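Local coordinates for protein aryl esterase (Mycobacterium smegmatis, PDB 2Q0Q) that catalyses the hydrolysis of aryl esters and the transfer of acyl groups to alcohols in water, as an oligomeric SGNH hydrolase, at residues W14-V19 with G52-T57; N94-Y99 with Q159-L164; L135-P140 with V206-Q211; P178-G183 with R202-A207; S184-D189 with I194-A199. One frame throughout, in Å; residues are numbered along the deposited sequence.

Overall arrangement
The probable active-site loops lie at the C-terminal ends of a five-stranded parallel sheet, and contacts 1, 2 and 5 all reach one sulfate ion there, with centres 13 to 16 Å apart. Contacts 3 and 4 lie on the sheet, their centres about 13 and 11 Å from that of contact 5 and only about 3 Å apart, where neighbouring strands 133-138 and 179-181 receive helix 198-215. Along the chain contact 1 closes before any other opens, contacts 2 and 3 interleave, and contact 5 falls between the two segments of contact 4 and of contact 3. Helix 198-215 thus links the His195 segment of contact 5 with the sheet, while contact 1 brings in the loops after helix 11-14 and strand 46-52.

Contact 1 (W14-V19 with G52-T57); sequences WGWVPV and GLSART. With SO4 (sulfate ion), chain U.
Trp14 and Trp16 meet Gly52 and Ser54 in a buried loop-to-loop contact, where the chain leaves helix 11-14 and strand 46-52. The absence of a side chain on Gly52 lets its CA lie 4.2 Å from Trp14 CA. With CG swung anti to the backbone N (chi1 -173°), the Trp14 indole brings CD1 to 3.3 Å from Gly52 O, and its NE1 is hydrogen-bonded to Leu82 O of the second subunit. Ser54 OG touches both indoles, 3.6 Å from Trp14 CE3 and 3.5 Å from Trp16 CE3, meeting the second at its edge. Ser54 and Ala55 are the central residues of a type II turn, Leu53 to Arg56, which presents Ala55 N to sulfate O2 at 2.9 Å (N-H...O angle 148°). In the SGNH fold this backbone N-H and Asn94 would probably form part of the oxyanion hole beside Ser11. The sulfate also places O4 over one Trp16 face, toward the rim, while His195 stacks on that indole.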
# COMPACT_ATOMS: atom_id res chain seq x y z
N TRP G 14 -17.29 17.08 -21.93
CA TRP G 14 -17.96 15.96 -22.64
C TRP G 14 -19.22 16.38 -23.36
O TRP G 14 -19.45 15.99 -24.50
CB TRP G 14 -18.31 14.83 -21.66
CG TRP G 14 -18.83 13.58 -22.32
CD1 TRP G 14 -18.13 12.71 -23.09
CD2 TRP G 14 -20.17 13.08 -22.25
NE1 TRP G 14 -18.94 11.69 -23.52
CE2 TRP G 14 -20.20 11.88 -22.99
CE3 TRP G 14 -21.33 13.51 -21.62
CZ2 TRP G 14 -21.37 11.12 -23.14
CZ3 TRP G 14 -22.49 12.75 -21.75
CH2 TRP G 14 -22.49 11.56 -22.51
N GLY G 15 -20.05 17.16 -22.68
CA GLY G 15 -21.28 17.67 -23.26
C GLY G 15 -22.50 17.01 -22.68
O GLY G 15 -23.36 16.56 -23.42
N TRP G 16 -22.59 16.96 -21.35
CA TRP G 16 -23.72 16.34 -20.66
C TRP G 16 -24.97 17.18 -20.86
O TRP G 16 -25.00 18.35 -20.50
CB TRP G 16 -23.39 16.22 -19.16
CG TRP G 16 -24.47 15.73 -18.26
CD1 TRP G 16 -25.65 16.36 -17.93
CD2 TRP G 16 -24.44 14.53 -17.49
NE1 TRP G 16 -26.36 15.61 -17.03
CE2 TRP G 16 -25.64 14.48 -16.74
CE3 TRP G 16 -23.52 13.47 -17.38
CZ2 TRP G 16 -25.93 13.44 -15.88
CZ3 TRP G 16 -23.82 12.43 -16.54
CH2 TRP G 16 -25.02 12.42 -15.79
N VAL G 17 -26.02 16.57 -21.42
CA VAL G 17 -27.31 17.26 -21.54
C VAL G 17 -28.06 17.27 -20.22
O VAL G 17 -28.46 16.23 -19.72
CB VAL G 17 -28.17 16.64 -22.63
CG1 VAL G 17 -29.53 17.30 -22.71
CG2 VAL G 17 -27.45 16.74 -23.97
N PRO G 18 -28.30 18.48 -19.68
CA PRO G 18 -29.03 18.55 -18.40
C PRO G 18 -30.45 18.01 -18.53
O PRO G 18 -31.13 18.32 -19.50
CB PRO G 18 -29.02 20.05 -18.05
CG PRO G 18 -28.62 20.75 -19.30
CD PRO G 18 -27.95 19.81 -20.21
N VAL G 19 -30.88 17.22 -17.57
CA VAL G 19 -32.23 16.66 -17.59
C VAL G 19 -32.87 16.90 -16.23
O VAL G 19 -32.16 16.96 -15.24
CB VAL G 19 -32.22 15.14 -17.95
CG1 VAL G 19 -31.88 14.93 -19.42
CG2 VAL G 19 -31.21 14.34 -17.10
N GLY G 52 -13.15 14.98 -22.52
CA GLY G 52 -14.00 15.31 -21.41
C GLY G 52 -14.60 14.03 -20.84
O GLY G 52 -15.20 13.25 -21.59
N LEU G 53 -14.46 13.84 -19.52
CA LEU G 53 -15.03 12.70 -18.79
C LEU G 53 -15.97 13.16 -17.67
O LEU G 53 -15.53 13.79 -16.70
CB LEU G 53 -13.90 11.85 -18.18
CG LEU G 53 -14.32 10.71 -17.23
CD1 LEU G 53 -15.24 9.74 -17.94
CD2 LEU G 53 -13.07 10.02 -16.69
N SER G 54 -17.25 12.81 -17.78
CA SER G 54 -18.21 13.18 -16.74
C SER G 54 -17.76 12.70 -15.36
O SER G 54 -17.21 11.61 -15.22
CB SER G 54 -19.59 12.63 -17.04
OG SER G 54 -20.09 13.19 -18.23
N ALA G 55 -17.98 13.56 -14.36
CA ALA G 55 -17.61 13.36 -12.95
C ALA G 55 -16.12 13.49 -12.63
O ALA G 55 -15.72 13.32 -11.49
CB ALA G 55 -18.19 12.05 -12.40
N ARG G 56 -15.30 13.81 -13.63
CA ARG G 56 -13.86 13.93 -13.41
C ARG G 56 -13.54 15.06 -12.43
O ARG G 56 -14.11 16.16 -12.50
CB ARG G 56 -13.14 14.21 -14.74
CG ARG G 56 -11.64 14.42 -14.59
CD ARG G 56 -10.99 14.49 -15.94
NE ARG G 56 -10.73 13.17 -16.49
CZ ARG G 56 -10.55 12.93 -17.78
NH1 ARG G 56 -10.71 13.88 -18.69
NH2 ARG G 56 -10.26 11.69 -18.16
N THR G 57 -12.60 14.76 -11.55
CA THR G 57 -12.03 15.76 -10.65
C THR G 57 -10.62 16.16 -11.10
O THR G 57 -10.04 15.54 -12.01
CB THR G 57 -11.88 15.20 -9.24
OG1 THR G 57 -10.83 14.23 -9.26
CG2 THR G 57 -13.16 14.52 -8.76
S SO4 U . -20.62 15.71 -13.17
O1 SO4 U . -20.94 16.92 -12.32
O2 SO4 U . -19.41 16.00 -13.99
O3 SO4 U . -20.57 14.56 -12.25
O4 SO4 U . -21.72 15.52 -14.12

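Contact 2 (N94-Y99 with Q159-L164); sequences NDTKAY and QKTTEL. With SO4 (sulfate ion), chain U.
Just past the Gly-Thr-Asn-Asp motif that follows strand 86-90, a signature of SGNH hydrolases, Thr96 packs on Lys160 and Thr161 of helix 157-161. The methyl does most of the touching: Thr96 CG2 lies 3.6 Å from Lys160 CB and 3.7 Å from Thr161 CG2. It is turned to that side because OG1 is flanked by N and C of its own backbone (chi1 75°), where it bonds Thr93 O. The side chains of Thr96 and Lys160 run antiparallel alongside each other, whereas that of Thr161 lies roughly perpendicular to Thr96. Beyond CG the lysine is extended, carrying NZ to Arg102 O and to two waters, each 2.9 Å from Lys160 NZ. One water donates to Thr96 O at 2.7 Å; the other lies within bonding distance of Asp95 O and Lys97 O, so the ammonium helps tie up several loop carbonyls. Away from the helix, Asn94 ND2 donates to sulfate O2 (2.9 Å, 145°) and is also bonded to Arg56 O, which should hold the amide in place. Lys97 NZ reaches sulfate O3 at 3.1 Å. Asp95, Thr96 and Leu164 all rest on Ile107 of helix 104-119, while Leu164 also packs on Pro139, just past strand 133-138.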
# COMPACT_ATOMS: atom_id res chain seq x y z
N ASN G 94 -16.39 19.27 -9.98
CA ASN G 94 -16.64 18.03 -9.25
C ASN G 94 -15.92 17.94 -7.91
O ASN G 94 -16.43 17.35 -6.96
CB ASN G 94 -16.43 16.82 -10.15
CG ASN G 94 -17.45 16.79 -11.29
OD1 ASN G 94 -18.62 17.16 -11.08
ND2 ASN G 94 -17.01 16.47 -12.49
N ASP G 95 -14.77 18.58 -7.82
CA ASP G 95 -14.06 18.71 -6.55
C ASP G 95 -14.90 19.39 -5.47
O ASP G 95 -14.61 19.22 -4.29
CB ASP G 95 -12.79 19.53 -6.72
CG ASP G 95 -11.78 18.91 -7.68
OD1 ASP G 95 -12.12 18.64 -8.85
OD2 ASP G 95 -10.63 18.76 -7.25
N THR G 96 -15.90 20.18 -5.87
CA THR G 96 -16.75 20.88 -4.90
C THR G 96 -17.89 20.03 -4.37
O THR G 96 -18.68 20.53 -3.57
CB THR G 96 -17.38 22.20 -5.43
OG1 THR G 96 -18.46 21.90 -6.33
CG2 THR G 96 -16.32 23.11 -6.08
N LYS G 97 -18.00 18.77 -4.80
CA LYS G 97 -18.97 17.87 -4.20
C LYS G 97 -18.67 17.72 -2.71
O LYS G 97 -17.50 17.69 -2.30
CB LYS G 97 -18.99 16.52 -4.90
CG LYS G 97 -19.56 16.59 -6.33
CD LYS G 97 -19.36 15.28 -7.06
CE LYS G 97 -19.98 15.34 -8.41
NZ LYS G 97 -19.73 14.14 -9.25
N ALA G 98 -19.73 17.62 -1.92
CA ALA G 98 -19.63 17.68 -0.44
C ALA G 98 -18.72 16.61 0.14
O ALA G 98 -18.00 16.86 1.11
CB ALA G 98 -21.02 17.59 0.22
N TYR G 99 -18.77 15.42 -0.46
CA TYR G 99 -18.02 14.28 0.07
C TYR G 99 -16.51 14.39 -0.11
O TYR G 99 -15.76 13.68 0.57
CB TYR G 99 -18.54 12.95 -0.47
CG TYR G 99 -18.58 12.75 -1.98
CD1 TYR G 99 -17.50 12.21 -2.66
CD2 TYR G 99 -19.72 13.07 -2.71
CE1 TYR G 99 -17.56 11.98 -4.06
CE2 TYR G 99 -19.78 12.85 -4.09
CZ TYR G 99 -18.70 12.32 -4.76
OH TYR G 99 -18.79 12.11 -6.12
N GLN G 159 -21.07 27.72 -3.36
CA GLN G 159 -20.20 28.68 -2.71
C GLN G 159 -18.75 28.46 -3.08
O GLN G 159 -18.01 29.41 -3.26
CB GLN G 159 -20.38 28.66 -1.19
CG GLN G 159 -19.62 29.78 -0.48
CD GLN G 159 -19.97 31.17 -1.00
OE1 GLN G 159 -21.15 31.51 -1.17
NE2 GLN G 159 -18.94 32.00 -1.24
N LYS G 160 -18.34 27.20 -3.21
CA LYS G 160 -16.96 26.91 -3.60
C LYS G 160 -16.68 27.34 -5.04
O LYS G 160 -15.64 27.94 -5.32
CB LYS G 160 -16.64 25.43 -3.37
CG LYS G 160 -16.65 25.05 -1.92
CD LYS G 160 -16.51 23.56 -1.73
CE LYS G 160 -16.55 23.14 -0.24
NZ LYS G 160 -16.44 21.70 0.01
N THR G 161 -17.60 27.05 -5.96
CA THR G 161 -17.37 27.36 -7.39
C THR G 161 -17.30 28.85 -7.65
O THR G 161 -16.64 29.27 -8.59
CB THR G 161 -18.43 26.74 -8.31
OG1 THR G 161 -19.75 27.15 -7.92
CG2 THR G 161 -18.34 25.22 -8.28
N THR G 162 -17.96 29.65 -6.81
CA THR G 162 -17.87 31.12 -6.95
C THR G 162 -16.44 31.64 -6.68
O THR G 162 -16.11 32.75 -7.04
CB THR G 162 -18.83 31.87 -6.01
OG1 THR G 162 -18.36 31.77 -4.65
CG2 THR G 162 -20.27 31.37 -6.13
N GLU G 163 -15.63 30.84 -5.99
CA GLU G 163 -14.24 31.21 -5.64
C GLU G 163 -13.17 30.72 -6.62
O GLU G 163 -12.00 31.10 -6.49
CB GLU G 163 -13.89 30.68 -4.25
CG GLU G 163 -14.83 31.18 -3.15
CD GLU G 163 -14.95 32.69 -3.14
OE1 GLU G 163 -16.09 33.21 -3.16
OE2 GLU G 163 -13.89 33.35 -3.09
N LEU G 164 -13.55 29.90 -7.59
CA LEU G 164 -12.55 29.25 -8.44
C LEU G 164 -11.90 30.22 -9.42
O LEU G 164 -10.72 30.12 -9.71
CB LEU G 164 -13.15 28.06 -9.18
CG LEU G 164 -13.55 26.91 -8.26
CD1 LEU G 164 -14.24 25.80 -9.03
CD2 LEU G 164 -12.35 26.37 -7.52
S SO4 U . -20.62 15.71 -13.17
O1 SO4 U . -20.94 16.92 -12.32
O2 SO4 U . -19.41 16.00 -13.99
O3 SO4 U . -20.57 14.56 -12.25
O4 SO4 U . -21.72 15.52 -14.12
O HOH W 1 -15.56 19.50 -1.64
O HOH W 2 -19.06 21.02 -0.94

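Contact 3 (L135-P140 with V206-Q211)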
# COMPACT_ATOMS: atom_id res chain seq x y z
N LEU G 135 -3.96 26.50 -20.97
CA LEU G 135 -4.93 27.53 -20.62
C LEU G 135 -5.76 26.98 -19.46
O LEU G 135 -6.48 26.00 -19.62
CB LEU G 135 -5.83 27.89 -21.81
CG LEU G 135 -7.01 28.83 -21.55
CD1 LEU G 135 -6.52 30.14 -20.92
CD2 LEU G 135 -7.81 29.11 -22.82
N VAL G 136 -5.62 27.61 -18.30
CA VAL G 136 -6.38 27.26 -17.10
C VAL G 136 -7.76 27.95 -17.19
O VAL G 136 -7.86 29.19 -17.35
CB VAL G 136 -5.63 27.72 -15.82
CG1 VAL G 136 -6.49 27.51 -14.55
CG2 VAL G 136 -4.23 27.06 -15.73
N VAL G 137 -8.82 27.16 -17.09
CA VAL G 137 -10.17 27.71 -17.18
C VAL G 137 -10.96 27.38 -15.92
O VAL G 137 -11.11 26.22 -15.56
CB VAL G 137 -10.94 27.15 -18.37
CG1 VAL G 137 -12.33 27.70 -18.43
CG2 VAL G 137 -10.18 27.41 -19.70
N SER G 138 -11.47 28.42 -15.26
CA SER G 138 -12.39 28.21 -14.14
C SER G 138 -13.77 27.97 -14.74
O SER G 138 -14.19 28.72 -15.65
CB SER G 138 -12.40 29.40 -13.17
OG SER G 138 -12.49 30.62 -13.86
N PRO G 139 -14.49 26.93 -14.24
CA PRO G 139 -15.85 26.73 -14.72
C PRO G 139 -16.75 27.82 -14.15
O PRO G 139 -16.38 28.50 -13.19
CB PRO G 139 -16.24 25.37 -14.13
CG PRO G 139 -15.49 25.34 -12.82
CD PRO G 139 -14.14 25.94 -13.20
N PRO G 140 -17.96 27.99 -14.70
CA PRO G 140 -18.90 28.94 -14.10
C PRO G 140 -19.46 28.42 -12.78
O PRO G 140 -19.54 27.20 -12.57
CB PRO G 140 -20.00 29.05 -15.16
CG PRO G 140 -19.93 27.86 -15.93
CD PRO G 140 -18.55 27.32 -15.86
N VAL G 206 -17.32 30.23 -28.61
CA VAL G 206 -16.97 31.47 -29.33
C VAL G 206 -15.93 32.35 -28.57
O VAL G 206 -15.07 33.05 -29.19
CB VAL G 206 -18.23 32.30 -29.61
CG1 VAL G 206 -17.88 33.73 -29.93
CG2 VAL G 206 -19.03 31.66 -30.75
N ALA G 207 -16.00 32.25 -27.23
CA ALA G 207 -15.06 32.99 -26.41
C ALA G 207 -13.72 32.31 -26.42
O ALA G 207 -12.69 32.98 -26.53
CB ALA G 207 -15.57 33.07 -25.02
N LEU G 208 -13.74 30.99 -26.26
CA LEU G 208 -12.49 30.21 -26.25
C LEU G 208 -11.79 30.21 -27.62
O LEU G 208 -10.56 30.08 -27.69
CB LEU G 208 -12.73 28.77 -25.75
CG LEU G 208 -12.97 28.61 -24.24
CD1 LEU G 208 -13.47 27.20 -23.88
CD2 LEU G 208 -11.73 28.99 -23.41
N ALA G 209 -12.58 30.26 -28.70
CA ALA G 209 -11.99 30.36 -30.04
C ALA G 209 -11.10 31.61 -30.09
O ALA G 209 -9.97 31.55 -30.55
CB ALA G 209 -13.09 30.42 -31.09
N GLU G 210 -11.59 32.74 -29.59
CA GLU G 210 -10.75 33.93 -29.52
C GLU G 210 -9.50 33.71 -28.65
O GLU G 210 -8.40 34.15 -28.98
CB GLU G 210 -11.61 35.12 -29.02
CG GLU G 210 -10.86 36.44 -28.95
CD GLU G 210 -10.14 36.68 -27.61
OE1 GLU G 210 -10.55 36.08 -26.58
OE2 GLU G 210 -9.04 37.37 -27.69
N GLN G 211 -9.69 33.03 -27.52
CA GLN G 211 -8.58 32.78 -26.62
C GLN G 211 -7.51 31.94 -27.31
O GLN G 211 -6.33 32.26 -27.22
CB GLN G 211 -9.08 32.06 -25.37
CG GLN G 211 -9.92 32.94 -24.48
CD GLN G 211 -9.05 33.87 -23.68
OE1 GLN G 211 -8.31 33.41 -22.80
NE2 GLN G 211 -9.06 35.16 -24.03
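Leu135, Leu208 and Gln211 carry this join between strand 133-138 and helix 198-215, packing of the helical layer on the sheet in the three-layer alpha/beta/alpha SGNH fold. The short segments run nearly antiparallel, at 156°, with axes 11.8 Å apart at closest approach, a spacing filled by side chains from both elements. Leu135, its CG anti to the backbone N (chi1 172°), extends toward the helix and puts one methyl to double use: CD2 lies 4.0 Å from Leu208 CD2 and 4.1 Å from Gln211 CB. Two residues on, on the same side of the strand, Val137 CG2 adds a looser approach to Leu208 CD2, 4.3 Å away. Leu208 also touches Trp34 of helix 34-42 and Phe180 of the adjoining strand. Gln211, by contrast, contributes its aliphatic base to the interface and bends at chi2, so that NE2 donates to Glu210 OE1 on its syn lone pair, 3.1 Å away and nearly straight at 165°.

Contact 4 (P178-G183 with R202-A207)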
# COMPACT_ATOMS: atom_id res chain seq x y z
N PRO G 178 -1.42 31.21 -19.00
CA PRO G 178 -2.70 31.85 -19.36
C PRO G 178 -3.90 31.33 -18.56
O PRO G 178 -4.03 30.13 -18.33
CB PRO G 178 -2.87 31.49 -20.85
CG PRO G 178 -1.59 31.03 -21.31
CD PRO G 178 -0.83 30.49 -20.14
N PHE G 179 -4.78 32.26 -18.18
CA PHE G 179 -6.03 31.96 -17.48
C PHE G 179 -7.23 32.53 -18.25
O PHE G 179 -7.14 33.61 -18.85
CB PHE G 179 -5.99 32.55 -16.07
CG PHE G 179 -7.33 32.58 -15.39
CD1 PHE G 179 -7.85 31.42 -14.82
CD2 PHE G 179 -8.07 33.76 -15.34
CE1 PHE G 179 -9.09 31.43 -14.21
CE2 PHE G 179 -9.32 33.77 -14.71
CZ PHE G 179 -9.82 32.61 -14.15
N PHE G 180 -8.35 31.82 -18.19
CA PHE G 180 -9.64 32.35 -18.67
C PHE G 180 -10.78 31.88 -17.76
O PHE G 180 -10.85 30.72 -17.40
CB PHE G 180 -9.89 31.90 -20.11
CG PHE G 180 -11.22 32.35 -20.67
CD1 PHE G 180 -11.41 33.66 -21.09
CD2 PHE G 180 -12.28 31.44 -20.79
CE1 PHE G 180 -12.67 34.08 -21.59
CE2 PHE G 180 -13.51 31.84 -21.30
CZ PHE G 180 -13.70 33.16 -21.71
N ASP G 181 -11.68 32.79 -17.43
CA ASP G 181 -12.83 32.46 -16.61
C ASP G 181 -14.04 32.25 -17.49
O ASP G 181 -14.61 33.22 -18.03
CB ASP G 181 -13.09 33.59 -15.60
CG ASP G 181 -14.31 33.32 -14.69
OD1 ASP G 181 -14.77 32.16 -14.59
OD2 ASP G 181 -14.81 34.31 -14.09
N ALA G 182 -14.50 31.01 -17.55
CA ALA G 182 -15.71 30.69 -18.29
C ALA G 182 -16.91 31.45 -17.73
O ALA G 182 -17.82 31.81 -18.47
CB ALA G 182 -15.96 29.21 -18.26
N GLY G 183 -16.88 31.74 -16.43
CA GLY G 183 -17.94 32.50 -15.79
C GLY G 183 -17.98 33.95 -16.23
O GLY G 183 -18.98 34.61 -15.96
N ARG G 202 -22.55 27.33 -26.87
CA ARG G 202 -22.20 28.21 -27.97
C ARG G 202 -21.35 29.41 -27.54
O ARG G 202 -20.34 29.73 -28.16
CB ARG G 202 -23.48 28.65 -28.67
CG ARG G 202 -23.31 29.63 -29.81
CD ARG G 202 -22.91 28.89 -31.02
NE ARG G 202 -22.60 29.79 -32.11
CZ ARG G 202 -22.22 29.37 -33.31
NH1 ARG G 202 -22.11 28.08 -33.57
NH2 ARG G 202 -21.96 30.26 -34.26
N ASP G 203 -21.76 30.11 -26.48
CA ASP G 203 -21.02 31.28 -26.04
C ASP G 203 -19.61 30.95 -25.55
O ASP G 203 -18.67 31.72 -25.78
CB ASP G 203 -21.77 32.01 -24.92
CG ASP G 203 -23.07 32.66 -25.39
OD1 ASP G 203 -23.20 33.03 -26.58
OD2 ASP G 203 -23.97 32.83 -24.54
N LEU G 204 -19.49 29.83 -24.82
CA LEU G 204 -18.19 29.40 -24.31
C LEU G 204 -17.24 29.05 -25.46
O LEU G 204 -16.06 29.41 -25.43
CB LEU G 204 -18.33 28.19 -23.37
CG LEU G 204 -17.03 27.85 -22.62
CD1 LEU G 204 -16.56 29.03 -21.76
CD2 LEU G 204 -17.18 26.62 -21.79
N GLY G 205 -17.77 28.35 -26.45
CA GLY G 205 -17.00 28.02 -27.67
C GLY G 205 -16.47 29.22 -28.47
O GLY G 205 -15.32 29.22 -28.95
N VAL G 206 -17.32 30.23 -28.61
CA VAL G 206 -16.97 31.47 -29.33
C VAL G 206 -15.93 32.35 -28.57
O VAL G 206 -15.07 33.05 -29.19
CB VAL G 206 -18.23 32.30 -29.61
CG1 VAL G 206 -17.88 33.73 -29.93
CG2 VAL G 206 -19.03 31.66 -30.75
N ALA G 207 -16.00 32.25 -27.23
CA ALA G 207 -15.06 32.99 -26.41
C ALA G 207 -13.72 32.31 -26.42
O ALA G 207 -12.69 32.98 -26.53
CB ALA G 207 -15.57 33.07 -25.02
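Asp181, flanked by Phe180 and Ala182, which both meet Leu204, has its OD1 held by two groups: Gly183 N donates to Asp181 OD1 at 2.8 Å, and Ser138 OG of strand 133-138 is bonded to it at the same distance. The bond from Gly183 closes an Asx turn. It is bent, with an N-H...O angle of 139°, and reaches the carboxylate from above its plane, 68° out. This probably helps hold the chain just past strand 179-181, an outer strand of the parallel sheet in the alpha/beta/alpha fold, where Ala182 meets Leu204 of the helix. Ala182 CB lies 3.6 Å from Leu204 CD1, the tightest approach between the segments. Leu204 has CG anti to its backbone N (chi1 -170°), which carries that methyl to Ala182 and also to the edge of the Phe180 ring, Leu204 CD1 lying 4.2 Å from Phe180 CE2. One helix turn on, Ala207 CB meets Phe180 CZ at 3.8 Å. No hydrogen bond passes between the segments: the polar bonds shape the strand end, and the join to helix 198-215 is apolar, resting on methyl contacts of Leu204 with Ala182 and the Phe180 edge, and of Ala207 with Phe180 CZ.

Contact 5 (S184-D189 with I194-A199); sequences SVISTD and IHFTEA. With SO4 (sulfate ion), chain U.
Ile186, packed against Phe196, can be followed outward from CB. Its CG2 branch touches Asp203 of helix 198-215, while CG1 sits between its own backbone N and C (chi1 61°) and leads to CD1 over one face of the Phe196 ring. There Ile186 CD1 makes a CH-pi contact, 3.9 Å from the Phe196 ring centroid and 25° off the normal. Thr188 works by both branches: CG2 packs 3.3 Å from Ile194 O, whereas OG1, also bonded to Pro141 O, receives a water hydrogen bond at 2.7 Å, the same water donating to Ile194 O. Farther along, Asp189 CB meets Thr197 CG2 at 3.8 Å, and a second water joins Asp189 OD2 to Thr197 OG1. The same segment carries His195, whose NE2 donates to sulfate O4 near the ring plane (2.8 Å, 147°). Its ND1 is bonded to Asp192 OD2, consistent with a Ser11-His195-Asp192 triad as in other SGNH hydrolases. Thr197 is the N-cap of helix 198-215. The loop after strand 179-181 packs against the residues leading into that helix, with Phe196 touching Leu204 on the helix and Pro140 beyond strand 133-138.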
# COMPACT_ATOMS: atom_id res chain seq x y z
N SER G 184 -16.91 34.47 -16.86
CA SER G 184 -16.93 35.85 -17.42
C SER G 184 -17.84 35.99 -18.66
O SER G 184 -18.22 37.12 -19.03
CB SER G 184 -15.49 36.33 -17.75
OG SER G 184 -14.92 35.65 -18.86
N VAL G 185 -18.22 34.87 -19.27
CA VAL G 185 -19.04 34.85 -20.48
C VAL G 185 -20.36 34.05 -20.34
O VAL G 185 -21.29 34.31 -21.09
CB VAL G 185 -18.21 34.38 -21.73
CG1 VAL G 185 -17.04 35.36 -21.94
CG2 VAL G 185 -17.71 32.94 -21.57
N ILE G 186 -20.47 33.14 -19.38
CA ILE G 186 -21.71 32.38 -19.19
C ILE G 186 -22.02 32.15 -17.73
O ILE G 186 -21.12 32.20 -16.88
CB ILE G 186 -21.62 30.98 -19.86
CG1 ILE G 186 -20.48 30.13 -19.26
CG2 ILE G 186 -21.45 31.12 -21.36
CD1 ILE G 186 -20.53 28.64 -19.60
N SER G 187 -23.29 31.88 -17.44
CA SER G 187 -23.68 31.33 -16.15
C SER G 187 -24.16 29.93 -16.38
O SER G 187 -24.47 29.57 -17.51
CB SER G 187 -24.78 32.17 -15.47
OG SER G 187 -25.74 32.59 -16.40
N THR G 188 -24.19 29.13 -15.32
CA THR G 188 -24.64 27.74 -15.43
C THR G 188 -26.17 27.73 -15.53
O THR G 188 -26.87 27.93 -14.53
CB THR G 188 -24.15 26.91 -14.23
OG1 THR G 188 -22.72 26.86 -14.25
CG2 THR G 188 -24.72 25.49 -14.28
N ASP G 189 -26.68 27.52 -16.74
CA ASP G 189 -28.11 27.72 -17.01
C ASP G 189 -28.92 26.42 -17.23
O ASP G 189 -30.15 26.45 -17.45
CB ASP G 189 -28.26 28.68 -18.21
CG ASP G 189 -27.82 30.15 -17.87
OD1 ASP G 189 -27.64 30.49 -16.67
OD2 ASP G 189 -27.68 31.00 -18.83
N ILE G 194 -26.30 22.41 -12.84
CA ILE G 194 -24.93 21.95 -12.95
C ILE G 194 -24.39 22.09 -14.38
O ILE G 194 -23.27 22.59 -14.58
CB ILE G 194 -24.80 20.46 -12.52
CG1 ILE G 194 -25.34 20.25 -11.10
CG2 ILE G 194 -23.33 19.98 -12.68
CD1 ILE G 194 -25.60 18.78 -10.75
N HIS G 195 -25.16 21.62 -15.36
CA HIS G 195 -24.67 21.50 -16.72
C HIS G 195 -25.15 22.64 -17.60
O HIS G 195 -25.86 23.55 -17.12
CB HIS G 195 -25.00 20.09 -17.27
CG HIS G 195 -24.41 18.99 -16.43
ND1 HIS G 195 -25.14 18.33 -15.47
CD2 HIS G 195 -23.16 18.48 -16.38
CE1 HIS G 195 -24.37 17.43 -14.88
NE2 HIS G 195 -23.15 17.51 -15.40
N PHE G 196 -24.70 22.62 -18.86
CA PHE G 196 -24.86 23.75 -19.77
C PHE G 196 -26.05 23.60 -20.67
O PHE G 196 -26.35 22.52 -21.14
CB PHE G 196 -23.67 23.97 -20.69
CG PHE G 196 -22.39 24.40 -20.01
CD1 PHE G 196 -21.18 24.33 -20.72
CD2 PHE G 196 -22.36 24.90 -18.71
CE1 PHE G 196 -19.96 24.75 -20.13
CE2 PHE G 196 -21.16 25.29 -18.11
CZ PHE G 196 -19.95 25.21 -18.83
N THR G 197 -26.68 24.73 -20.96
CA THR G 197 -27.65 24.81 -22.05
C THR G 197 -26.91 24.84 -23.38
O THR G 197 -25.67 24.92 -23.43
CB THR G 197 -28.48 26.09 -21.98
OG1 THR G 197 -27.60 27.22 -21.95
CG2 THR G 197 -29.36 26.06 -20.73
N GLU G 198 -27.67 24.74 -24.47
CA GLU G 198 -27.09 24.88 -25.81
C GLU G 198 -26.44 26.26 -26.00
O GLU G 198 -25.35 26.33 -26.61
CB GLU G 198 -28.16 24.72 -26.87
CG GLU G 198 -28.73 23.31 -26.96
CD GLU G 198 -29.84 23.20 -28.00
OE1 GLU G 198 -30.83 23.99 -27.93
OE2 GLU G 198 -29.69 22.29 -28.85
N ALA G 199 -27.09 27.30 -25.47
CA ALA G 199 -26.60 28.70 -25.56
C ALA G 199 -25.35 28.97 -24.71
O ALA G 199 -24.44 29.73 -25.15
CB ALA G 199 -27.70 29.70 -25.18
S SO4 U . -20.62 15.71 -13.17
O1 SO4 U . -20.94 16.92 -12.32
O2 SO4 U . -19.41 16.00 -13.99
O3 SO4 U . -20.57 14.56 -12.25
O4 SO4 U . -21.72 15.52 -14.12
O HOH W 3 -21.27 24.55 -13.93
O HOH W 4 -28.67 29.67 -21.24